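Local coordinates for protein Exo-arabinanase (Penicillium chrysogenum, PDB 3A72) that cleaves 1,5-alpha-L-arabinan as an exo-acting glycoside hydrolase, probably releasing short arabinose oligomers such as arabinobiose from the chain end, at residues Gln176-Gln181 against Glu194-Pro199; Pro148-Phe153 against Ser166-Asn171; Ile162-Asp167 against Pro208-Leu213. One frame throughout, in Å; residues are numbered along the deposited sequence.

Contact 1: residues Gln176-Gln181 against Glu194-Pro199. With AHR (alpha-L-arabinofuranose), chain B.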
# COMPACT_ATOMS: atom_id res chain seq x y z
N GLN A 176 -7.67 14.16 -9.65
CA GLN A 176 -6.67 13.11 -9.49
C GLN A 176 -7.08 11.94 -10.37
O GLN A 176 -8.27 11.70 -10.57
CB GLN A 176 -6.49 12.71 -8.03
CG GLN A 176 -5.32 11.76 -7.77
CD GLN A 176 -5.11 11.51 -6.30
OE1 GLN A 176 -5.82 10.60 -5.73
NE2 GLN A 176 -4.25 12.19 -5.69
N THR A 177 -6.10 11.18 -10.83
CA THR A 177 -6.29 9.89 -11.49
C THR A 177 -5.44 8.85 -10.83
O THR A 177 -4.62 9.15 -9.94
CB THR A 177 -5.93 9.97 -13.00
OG1 THR A 177 -4.52 10.12 -13.08
CG2 THR A 177 -6.68 11.11 -13.67
N MET A 178 -5.56 7.59 -11.26
CA MET A 178 -4.55 6.60 -10.94
C MET A 178 -4.00 6.03 -12.25
O MET A 178 -4.74 5.88 -13.26
CB MET A 178 -5.07 5.48 -10.07
CG MET A 178 -5.50 6.01 -8.69
SD MET A 178 -6.32 4.77 -7.66
CE MET A 178 -7.70 4.40 -8.71
N VAL A 179 -2.74 5.75 -12.25
CA VAL A 179 -1.92 5.41 -13.42
C VAL A 179 -0.96 4.30 -13.08
O VAL A 179 -0.78 3.91 -11.91
CB VAL A 179 -1.15 6.66 -13.91
CG1 VAL A 179 -2.08 7.84 -14.15
CG2 VAL A 179 -0.06 7.03 -12.94
N HIS A 180 -0.22 3.86 -14.10
CA HIS A 180 0.94 3.03 -13.83
C HIS A 180 2.03 3.29 -14.88
O HIS A 180 1.77 3.84 -15.96
CB HIS A 180 0.64 1.49 -13.77
CG HIS A 180 0.24 0.93 -15.08
ND1 HIS A 180 0.97 0.45 -16.12
CD2 HIS A 180 -1.05 0.79 -15.44
CE1 HIS A 180 0.10 0.04 -17.10
NE2 HIS A 180 -1.15 0.25 -16.67
N GLN A 181 3.23 2.85 -14.55
CA GLN A 181 4.33 2.70 -15.49
C GLN A 181 4.92 1.31 -15.32
O GLN A 181 4.82 0.70 -14.24
CB GLN A 181 5.38 3.78 -15.32
CG GLN A 181 4.87 5.18 -15.64
CD GLN A 181 5.87 6.26 -15.42
OE1 GLN A 181 6.87 6.43 -16.23
NE2 GLN A 181 5.70 7.00 -14.40
N GLU A 194 -2.92 5.74 -18.12
CA GLU A 194 -4.06 6.06 -17.25
C GLU A 194 -4.90 4.83 -16.98
O GLU A 194 -5.33 4.14 -17.90
CB GLU A 194 -4.92 7.14 -17.91
CG GLU A 194 -4.17 8.41 -18.19
CD GLU A 194 -3.93 9.22 -16.97
OE1 GLU A 194 -4.55 9.12 -15.90
OE2 GLU A 194 -3.11 10.17 -17.11
N ASP A 195 -5.12 4.52 -15.74
CA ASP A 195 -5.91 3.36 -15.33
C ASP A 195 -7.32 3.75 -14.90
O ASP A 195 -8.28 3.10 -15.32
CB ASP A 195 -5.16 2.64 -14.20
CG ASP A 195 -3.97 1.89 -14.68
OD1 ASP A 195 -3.93 1.47 -15.87
OD2 ASP A 195 -3.04 1.67 -13.83
N VAL A 196 -7.42 4.74 -14.01
CA VAL A 196 -8.71 5.13 -13.48
C VAL A 196 -8.84 6.66 -13.63
O VAL A 196 -8.08 7.42 -12.99
CB VAL A 196 -8.92 4.69 -12.03
CG1 VAL A 196 -10.27 5.22 -11.53
CG2 VAL A 196 -8.83 3.19 -11.90
N THR A 197 -9.76 7.08 -14.48
CA THR A 197 -10.13 8.46 -14.68
C THR A 197 -11.64 8.57 -14.68
O THR A 197 -12.34 7.63 -15.09
CB THR A 197 -9.59 9.05 -15.99
OG1 THR A 197 -10.29 8.50 -17.07
CG2 THR A 197 -8.10 8.75 -16.20
N TYR A 198 -12.13 9.73 -14.25
CA TYR A 198 -13.60 10.01 -14.23
C TYR A 198 -13.85 11.37 -14.85
O TYR A 198 -13.02 12.29 -14.77
CB TYR A 198 -14.14 9.94 -12.77
CG TYR A 198 -14.19 8.53 -12.27
CD1 TYR A 198 -15.18 7.66 -12.73
CD2 TYR A 198 -13.28 8.00 -11.37
CE1 TYR A 198 -15.24 6.35 -12.32
CE2 TYR A 198 -13.34 6.71 -10.96
CZ TYR A 198 -14.33 5.88 -11.41
OH TYR A 198 -14.35 4.58 -10.98
N PRO A 199 -15.04 11.52 -15.45
CA PRO A 199 -15.35 12.76 -16.17
C PRO A 199 -15.82 13.91 -15.36
O PRO A 199 -16.12 14.95 -15.94
CB PRO A 199 -16.45 12.28 -17.13
CG PRO A 199 -17.14 11.18 -16.36
CD PRO A 199 -16.04 10.46 -15.67
O5 AHR B . -2.52 12.81 1.13
C5 AHR B . -2.46 12.30 -0.24
C4 AHR B . -3.85 11.93 -0.67
O4 AHR B . -4.26 10.78 0.09
C3 AHR B . -3.93 11.51 -2.13
O3 AHR B . -4.17 12.67 -2.95
C2 AHR B . -5.13 10.53 -2.12
O2 AHR B . -5.00 9.48 -3.08
C1 AHR B . -5.19 10.01 -0.69
O1 AHR B . -6.49 10.29 -0.10
O HOH W 1 -10.52 11.17 -12.30
O HOH W 2 -3.20 2.52 -11.30
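A classic beta bulge, with Met178 on one strand faced by both Asp195 and Val196 on the other, marks the outer hairpin of a four-stranded blade in this six-bladed beta-propeller. Met178 and Val196 form an antiparallel hydrogen-bonded pair: Met178 N donates to Val196 O at 3.1 Å, and Val196 N returns the bond to Met178 O. The same carbonyl oxygen takes a second backbone donor, Asp195 N, at 2.9 Å from Met178 O. The extra residue shifts the register by one, and Val179 then faces Glu194 as a non-hydrogen-bonded pair. The short strand segments run antiparallel at 138°.

Side chains pack on both faces. Met178 runs beside Val196, and a bend at its last torsion (chi3 -60°) brings the methyl CE within 3.5 Å of Val196 CB. Strand 218-225 of the next blade covers this side through Tyr220, which touches both residues. On the face carrying Val179 and Glu194, the glutamate bends at chi2 (-76°), laying its carboxylate beside Val179 CG1. Thr177 OG1 donates to Glu194 OE1 at 3.0 Å, meeting the oxygen on its syn side, while Thr177 CG2 lies alongside Thr197 CG2.

Two waters extend the pairing. One bridges Asp195 OD2 and Val179 O, the latter bond weak. Beyond the bulge, where Gln176 enters the sugar pocket, the other donates to Gln176 O and accepts from Tyr198 N, 2.9 Å from each.

Contact 2: residues Pro148-Phe153 against Ser166-Asn171. With AHR (alpha-L-arabinofuranose), chain B.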
# COMPACT_ATOMS: atom_id res chain seq x y z
N PRO A 148 1.03 16.77 -7.66
CA PRO A 148 1.84 15.68 -7.08
C PRO A 148 1.52 14.30 -7.66
O PRO A 148 0.48 14.04 -8.25
CB PRO A 148 1.42 15.71 -5.59
CG PRO A 148 -0.02 16.23 -5.63
CD PRO A 148 0.06 17.29 -6.70
N VAL A 149 2.46 13.40 -7.38
CA VAL A 149 2.27 11.98 -7.51
C VAL A 149 2.35 11.36 -6.11
O VAL A 149 2.98 11.92 -5.20
CB VAL A 149 3.30 11.33 -8.44
CG1 VAL A 149 3.13 11.85 -9.85
CG2 VAL A 149 4.74 11.52 -7.95
N TRP A 150 1.70 10.19 -5.93
CA TRP A 150 1.56 9.60 -4.61
C TRP A 150 1.46 8.08 -4.64
O TRP A 150 0.94 7.50 -5.60
CB TRP A 150 0.29 10.07 -4.01
CG TRP A 150 -0.27 11.45 -4.05
CD1 TRP A 150 -1.24 11.92 -4.88
CD2 TRP A 150 0.03 12.52 -3.13
NE1 TRP A 150 -1.50 13.19 -4.54
CE2 TRP A 150 -0.79 13.60 -3.46
CE3 TRP A 150 0.93 12.65 -2.08
CZ2 TRP A 150 -0.79 14.78 -2.75
CZ3 TRP A 150 0.92 13.83 -1.34
CH2 TRP A 150 0.06 14.87 -1.70
N GLU A 151 1.80 7.44 -3.54
CA GLU A 151 1.22 6.13 -3.17
C GLU A 151 1.58 4.98 -4.13
O GLU A 151 0.69 4.30 -4.66
CB GLU A 151 -0.28 6.25 -2.99
CG GLU A 151 -0.68 7.20 -1.86
CD GLU A 151 -1.92 8.00 -2.11
OE1 GLU A 151 -2.56 7.94 -3.16
OE2 GLU A 151 -2.33 8.80 -1.15
N PRO A 152 2.85 4.69 -4.32
CA PRO A 152 3.23 3.57 -5.19
C PRO A 152 2.78 2.20 -4.64
O PRO A 152 2.80 1.95 -3.41
CB PRO A 152 4.75 3.61 -5.23
CG PRO A 152 5.13 4.28 -3.92
CD PRO A 152 4.06 5.35 -3.73
N PHE A 153 2.44 1.33 -5.57
CA PHE A 153 2.16 -0.08 -5.31
C PHE A 153 2.88 -0.88 -6.40
O PHE A 153 2.68 -0.57 -7.58
CB PHE A 153 0.64 -0.36 -5.32
CG PHE A 153 0.33 -1.79 -4.89
CD1 PHE A 153 0.10 -2.07 -3.56
CD2 PHE A 153 0.35 -2.82 -5.81
CE1 PHE A 153 -0.08 -3.37 -3.14
CE2 PHE A 153 0.17 -4.14 -5.39
CZ PHE A 153 -0.03 -4.40 -4.08
N SER A 166 -1.04 7.13 -7.66
CA SER A 166 -1.99 8.19 -7.83
C SER A 166 -1.32 9.41 -8.46
O SER A 166 -0.17 9.71 -8.10
CB SER A 166 -2.62 8.58 -6.51
OG SER A 166 -3.13 7.45 -5.81
N ASP A 167 -2.02 10.10 -9.35
CA ASP A 167 -1.40 11.12 -10.18
C ASP A 167 -2.27 12.34 -10.26
O ASP A 167 -3.44 12.23 -10.68
CB ASP A 167 -1.16 10.54 -11.57
CG ASP A 167 -0.30 11.35 -12.48
OD1 ASP A 167 0.20 12.42 -12.04
OD2 ASP A 167 -0.07 10.91 -13.63
N GLN A 168 -1.77 13.51 -9.91
CA GLN A 168 -2.44 14.76 -10.09
C GLN A 168 -1.88 15.59 -11.26
O GLN A 168 -2.32 16.73 -11.47
CB GLN A 168 -2.42 15.61 -8.82
CG GLN A 168 -3.28 15.01 -7.69
CD GLN A 168 -3.46 15.93 -6.53
OE1 GLN A 168 -3.73 17.20 -6.70
NE2 GLN A 168 -3.45 15.46 -5.38
N ARG A 169 -0.95 15.05 -12.04
CA ARG A 169 -0.30 15.86 -13.04
C ARG A 169 -1.21 16.25 -14.22
O ARG A 169 -0.96 17.27 -14.86
CB ARG A 169 0.98 15.19 -13.55
CG ARG A 169 2.07 15.12 -12.55
CD ARG A 169 3.25 14.24 -12.89
NE ARG A 169 2.77 12.88 -13.11
CZ ARG A 169 3.53 11.86 -13.45
NH1 ARG A 169 4.84 11.94 -13.52
NH2 ARG A 169 2.88 10.77 -13.76
N ASP A 170 -2.25 15.48 -14.50
CA ASP A 170 -3.18 15.89 -15.57
C ASP A 170 -4.28 16.81 -15.02
O ASP A 170 -5.47 16.54 -15.12
CB ASP A 170 -3.74 14.69 -16.24
CG ASP A 170 -4.39 14.90 -17.63
OD1 ASP A 170 -4.29 16.05 -18.09
OD2 ASP A 170 -4.93 13.83 -18.11
N ASN A 171 -3.81 17.92 -14.45
CA ASN A 171 -4.65 18.79 -13.60
C ASN A 171 -5.60 19.63 -14.43
O ASN A 171 -6.54 20.20 -13.98
CB ASN A 171 -3.75 19.67 -12.72
CG ASN A 171 -2.77 20.53 -13.46
OD1 ASN A 171 -2.26 20.32 -14.54
ND2 ASN A 171 -2.34 21.62 -12.84
O5 AHR B . -2.52 12.81 1.13
C5 AHR B . -2.46 12.30 -0.24
C4 AHR B . -3.85 11.93 -0.67
O4 AHR B . -4.26 10.78 0.09
C3 AHR B . -3.93 11.51 -2.13
O3 AHR B . -4.17 12.67 -2.95
C2 AHR B . -5.13 10.53 -2.12
O2 AHR B . -5.00 9.48 -3.08
C1 AHR B . -5.19 10.01 -0.69
O1 AHR B . -6.49 10.29 -0.10
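Ser166 and Glu151 meet beside a bound arabinofuranose at the pocket end of an antiparallel hairpin. With its hydroxyl anti to the carbonyl carbon (chi1 -52°), Ser166 OG donates to Glu151 OE1 at 2.8 Å, nearly along the C-O axis of that oxygen. Ser166 OG also accepts from Met207 N, so two partners hold the hydroxyl, which is consistent with the serine orienting the carboxylate, whose OE1 lies 2.9 Å from the sugar O2.

Trp150 pairs with Ser166 through two backbone bonds and turns one face of its indole to the sugar. AHR C5 sits over the centre of that face, 3.6 Å above the plane; Pro148 CB supports the opposite face, nearer the rim. Gln168 borders the indole edge, and its backbone N donates to Pro148 O at 2.8 Å.

On the far side of the sheet, Val149 CG1 covers one face of the Arg169 guanidinium, 3.4 Å from NE. A bend at chi3 (-58°) lets Arg169 grip Asp167 side-on, NE to OD1 and NH2 to OD2, while Arg169 N closes an Asx turn on OD1.

Strand 177-183 flanks strand 160-167 in this blade, and strand 114-121 of the preceding blade packs on Pro148 and Val149.

Contact 3: residues Ile162-Asp167 against Pro208-Leu213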
# COMPACT_ATOMS: atom_id res chain seq x y z
N ILE A 162 5.50 -3.49 -12.55
CA ILE A 162 4.51 -2.46 -12.68
C ILE A 162 4.49 -1.64 -11.40
O ILE A 162 4.44 -2.20 -10.29
CB ILE A 162 3.11 -3.04 -12.95
CG1 ILE A 162 3.10 -4.00 -14.15
CG2 ILE A 162 2.08 -1.97 -13.12
CD1 ILE A 162 1.87 -4.91 -14.17
N CYS A 163 4.49 -0.31 -11.54
CA CYS A 163 4.25 0.58 -10.41
C CYS A 163 2.95 1.35 -10.68
O CYS A 163 2.87 2.13 -11.61
CB CYS A 163 5.38 1.58 -10.22
SG CYS A 163 5.13 2.62 -8.76
N TYR A 164 1.94 1.02 -9.88
CA TYR A 164 0.67 1.76 -9.85
C TYR A 164 0.82 2.91 -8.88
O TYR A 164 1.42 2.74 -7.82
CB TYR A 164 -0.46 0.87 -9.40
CG TYR A 164 -0.68 -0.43 -10.16
CD1 TYR A 164 -1.48 -0.49 -11.28
CD2 TYR A 164 -0.06 -1.62 -9.71
CE1 TYR A 164 -1.66 -1.69 -11.96
CE2 TYR A 164 -0.26 -2.81 -10.36
CZ TYR A 164 -1.06 -2.85 -11.49
OH TYR A 164 -1.25 -4.07 -12.10
N TYR A 165 0.22 4.06 -9.18
CA TYR A 165 0.29 5.21 -8.25
C TYR A 165 -0.82 6.17 -8.59
O TYR A 165 -1.51 6.07 -9.60
CB TYR A 165 1.68 5.85 -8.25
CG TYR A 165 2.18 6.38 -9.58
CD1 TYR A 165 2.00 7.72 -9.91
CD2 TYR A 165 2.85 5.58 -10.50
CE1 TYR A 165 2.46 8.21 -11.11
CE2 TYR A 165 3.32 6.07 -11.67
CZ TYR A 165 3.13 7.38 -11.99
OH TYR A 165 3.58 7.86 -13.20
N SER A 166 -1.04 7.13 -7.66
CA SER A 166 -1.99 8.19 -7.83
C SER A 166 -1.32 9.41 -8.46
O SER A 166 -0.17 9.71 -8.10
CB SER A 166 -2.62 8.58 -6.51
OG SER A 166 -3.13 7.45 -5.81
N ASP A 167 -2.02 10.10 -9.35
CA ASP A 167 -1.40 11.12 -10.18
C ASP A 167 -2.27 12.34 -10.26
O ASP A 167 -3.44 12.23 -10.68
CB ASP A 167 -1.16 10.54 -11.57
CG ASP A 167 -0.30 11.35 -12.48
OD1 ASP A 167 0.20 12.42 -12.04
OD2 ASP A 167 -0.07 10.91 -13.63
N PRO A 208 -4.23 3.02 -5.06
CA PRO A 208 -4.44 1.70 -5.68
C PRO A 208 -3.69 0.61 -4.97
O PRO A 208 -2.48 0.73 -4.69
CB PRO A 208 -3.88 1.91 -7.10
CG PRO A 208 -2.78 2.96 -6.92
CD PRO A 208 -3.31 3.88 -5.83
N VAL A 209 -4.39 -0.52 -4.74
CA VAL A 209 -3.77 -1.70 -4.17
C VAL A 209 -4.29 -2.90 -4.97
O VAL A 209 -5.49 -2.95 -5.28
CB VAL A 209 -4.05 -1.84 -2.66
CG1 VAL A 209 -3.58 -3.18 -2.11
CG2 VAL A 209 -3.45 -0.68 -1.89
N VAL A 210 -3.42 -3.86 -5.31
CA VAL A 210 -3.81 -4.97 -6.20
C VAL A 210 -3.50 -6.28 -5.51
O VAL A 210 -2.45 -6.42 -4.86
CB VAL A 210 -3.07 -4.86 -7.54
CG1 VAL A 210 -3.50 -5.97 -8.48
CG2 VAL A 210 -3.32 -3.52 -8.19
N THR A 211 -4.35 -7.26 -5.71
CA THR A 211 -4.03 -8.65 -5.34
C THR A 211 -4.48 -9.57 -6.47
O THR A 211 -5.57 -9.43 -7.03
CB THR A 211 -4.63 -9.02 -3.98
OG1 THR A 211 -4.09 -10.30 -3.56
CG2 THR A 211 -6.12 -9.16 -3.93
N LYS A 212 -3.64 -10.56 -6.81
CA LYS A 212 -3.97 -11.52 -7.83
C LYS A 212 -4.83 -12.65 -7.27
O LYS A 212 -4.53 -13.23 -6.22
CB LYS A 212 -2.67 -12.10 -8.43
CG LYS A 212 -2.92 -12.90 -9.68
CD LYS A 212 -1.61 -13.39 -10.31
CE LYS A 212 -1.86 -14.05 -11.67
NZ LYS A 212 -0.59 -14.55 -12.23
N LEU A 213 -5.88 -13.01 -7.98
CA LEU A 213 -6.81 -14.04 -7.58
C LEU A 213 -6.44 -15.38 -8.24
O LEU A 213 -5.72 -15.41 -9.25
CB LEU A 213 -8.22 -13.63 -8.02
CG LEU A 213 -8.69 -12.27 -7.45
CD1 LEU A 213 -10.12 -11.99 -7.86
CD2 LEU A 213 -8.51 -12.19 -5.95
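Tyr164 takes a first torsion of -55°, with its ring anti to the carbonyl carbon, and Val210 one of -178°, which places CG1 anti to the backbone N and presents CG2 to that ring. These two settings bring a methyl over an aromatic face at the seam between successive blades of the six-bladed beta-propeller. Strand 160-167 is the second strand of one blade, and strand 204-212 the first of the next. Their short segments run roughly antiparallel with axes 7.1 Å apart, too far for backbone pairing within a sheet, so the blades are joined here by side-chain packing.

The interaction is a CH-pi contact. Val210 CG2 stands 4.1 Å from the centroid of the Tyr164 ring and only 20° off its normal, displaced toward the CE2 edge. Ile162 CG2, two residues earlier on the tyrosine's own strand, covers the opposite face at 3.6 Å above the ring plane. The phenol is thus sandwiched between aliphatic groups of both blades, and its rotation is confined. At the far end of the ring, Tyr164 OH is satisfied by a hydrogen bond with Pro245 O.

Pro208 fills the seam nearer the sugar pocket. Its CB is directed at the opposing strand, and its ring wedges against the base of the tyrosine, with CG at 4.0 Å from Tyr164 CB. The same proline carbon also rests on the backbone at Tyr165. Met178 and Tyr220 are further neighbours of Pro208, and Tyr220 reaches Val210 as well, so an apolar layer continues between the blades. At the pocket end, Pro208 CD lies 3.6 Å from the OG of Ser166, a residue of the sugar pocket.

Contacts 1 and 2 are successive hairpins of one blade, their centres about 9 Å apart, and strand 160-167 meets strand 177-183 between them through a probable hydrogen bond from Asp167 N to Thr177 O at 2.8 Å. Contact 3 joins that blade to the next; along the chain it encloses contact 1, and it shares Ser166 and Asp167 with contact 2. Contact 2 bears most directly on arabinobiose binding, while contact 1 reaches the same arabinofuranose through Gln176. In contact 3 the side chain of Ser166 lies about 4 Å from a bound arabinofuranose. Farther along the sheet, Gln181 NE2 lies 2.6 Å from Tyr165 OH, a probable hydrogen bond between contacts 1 and 3.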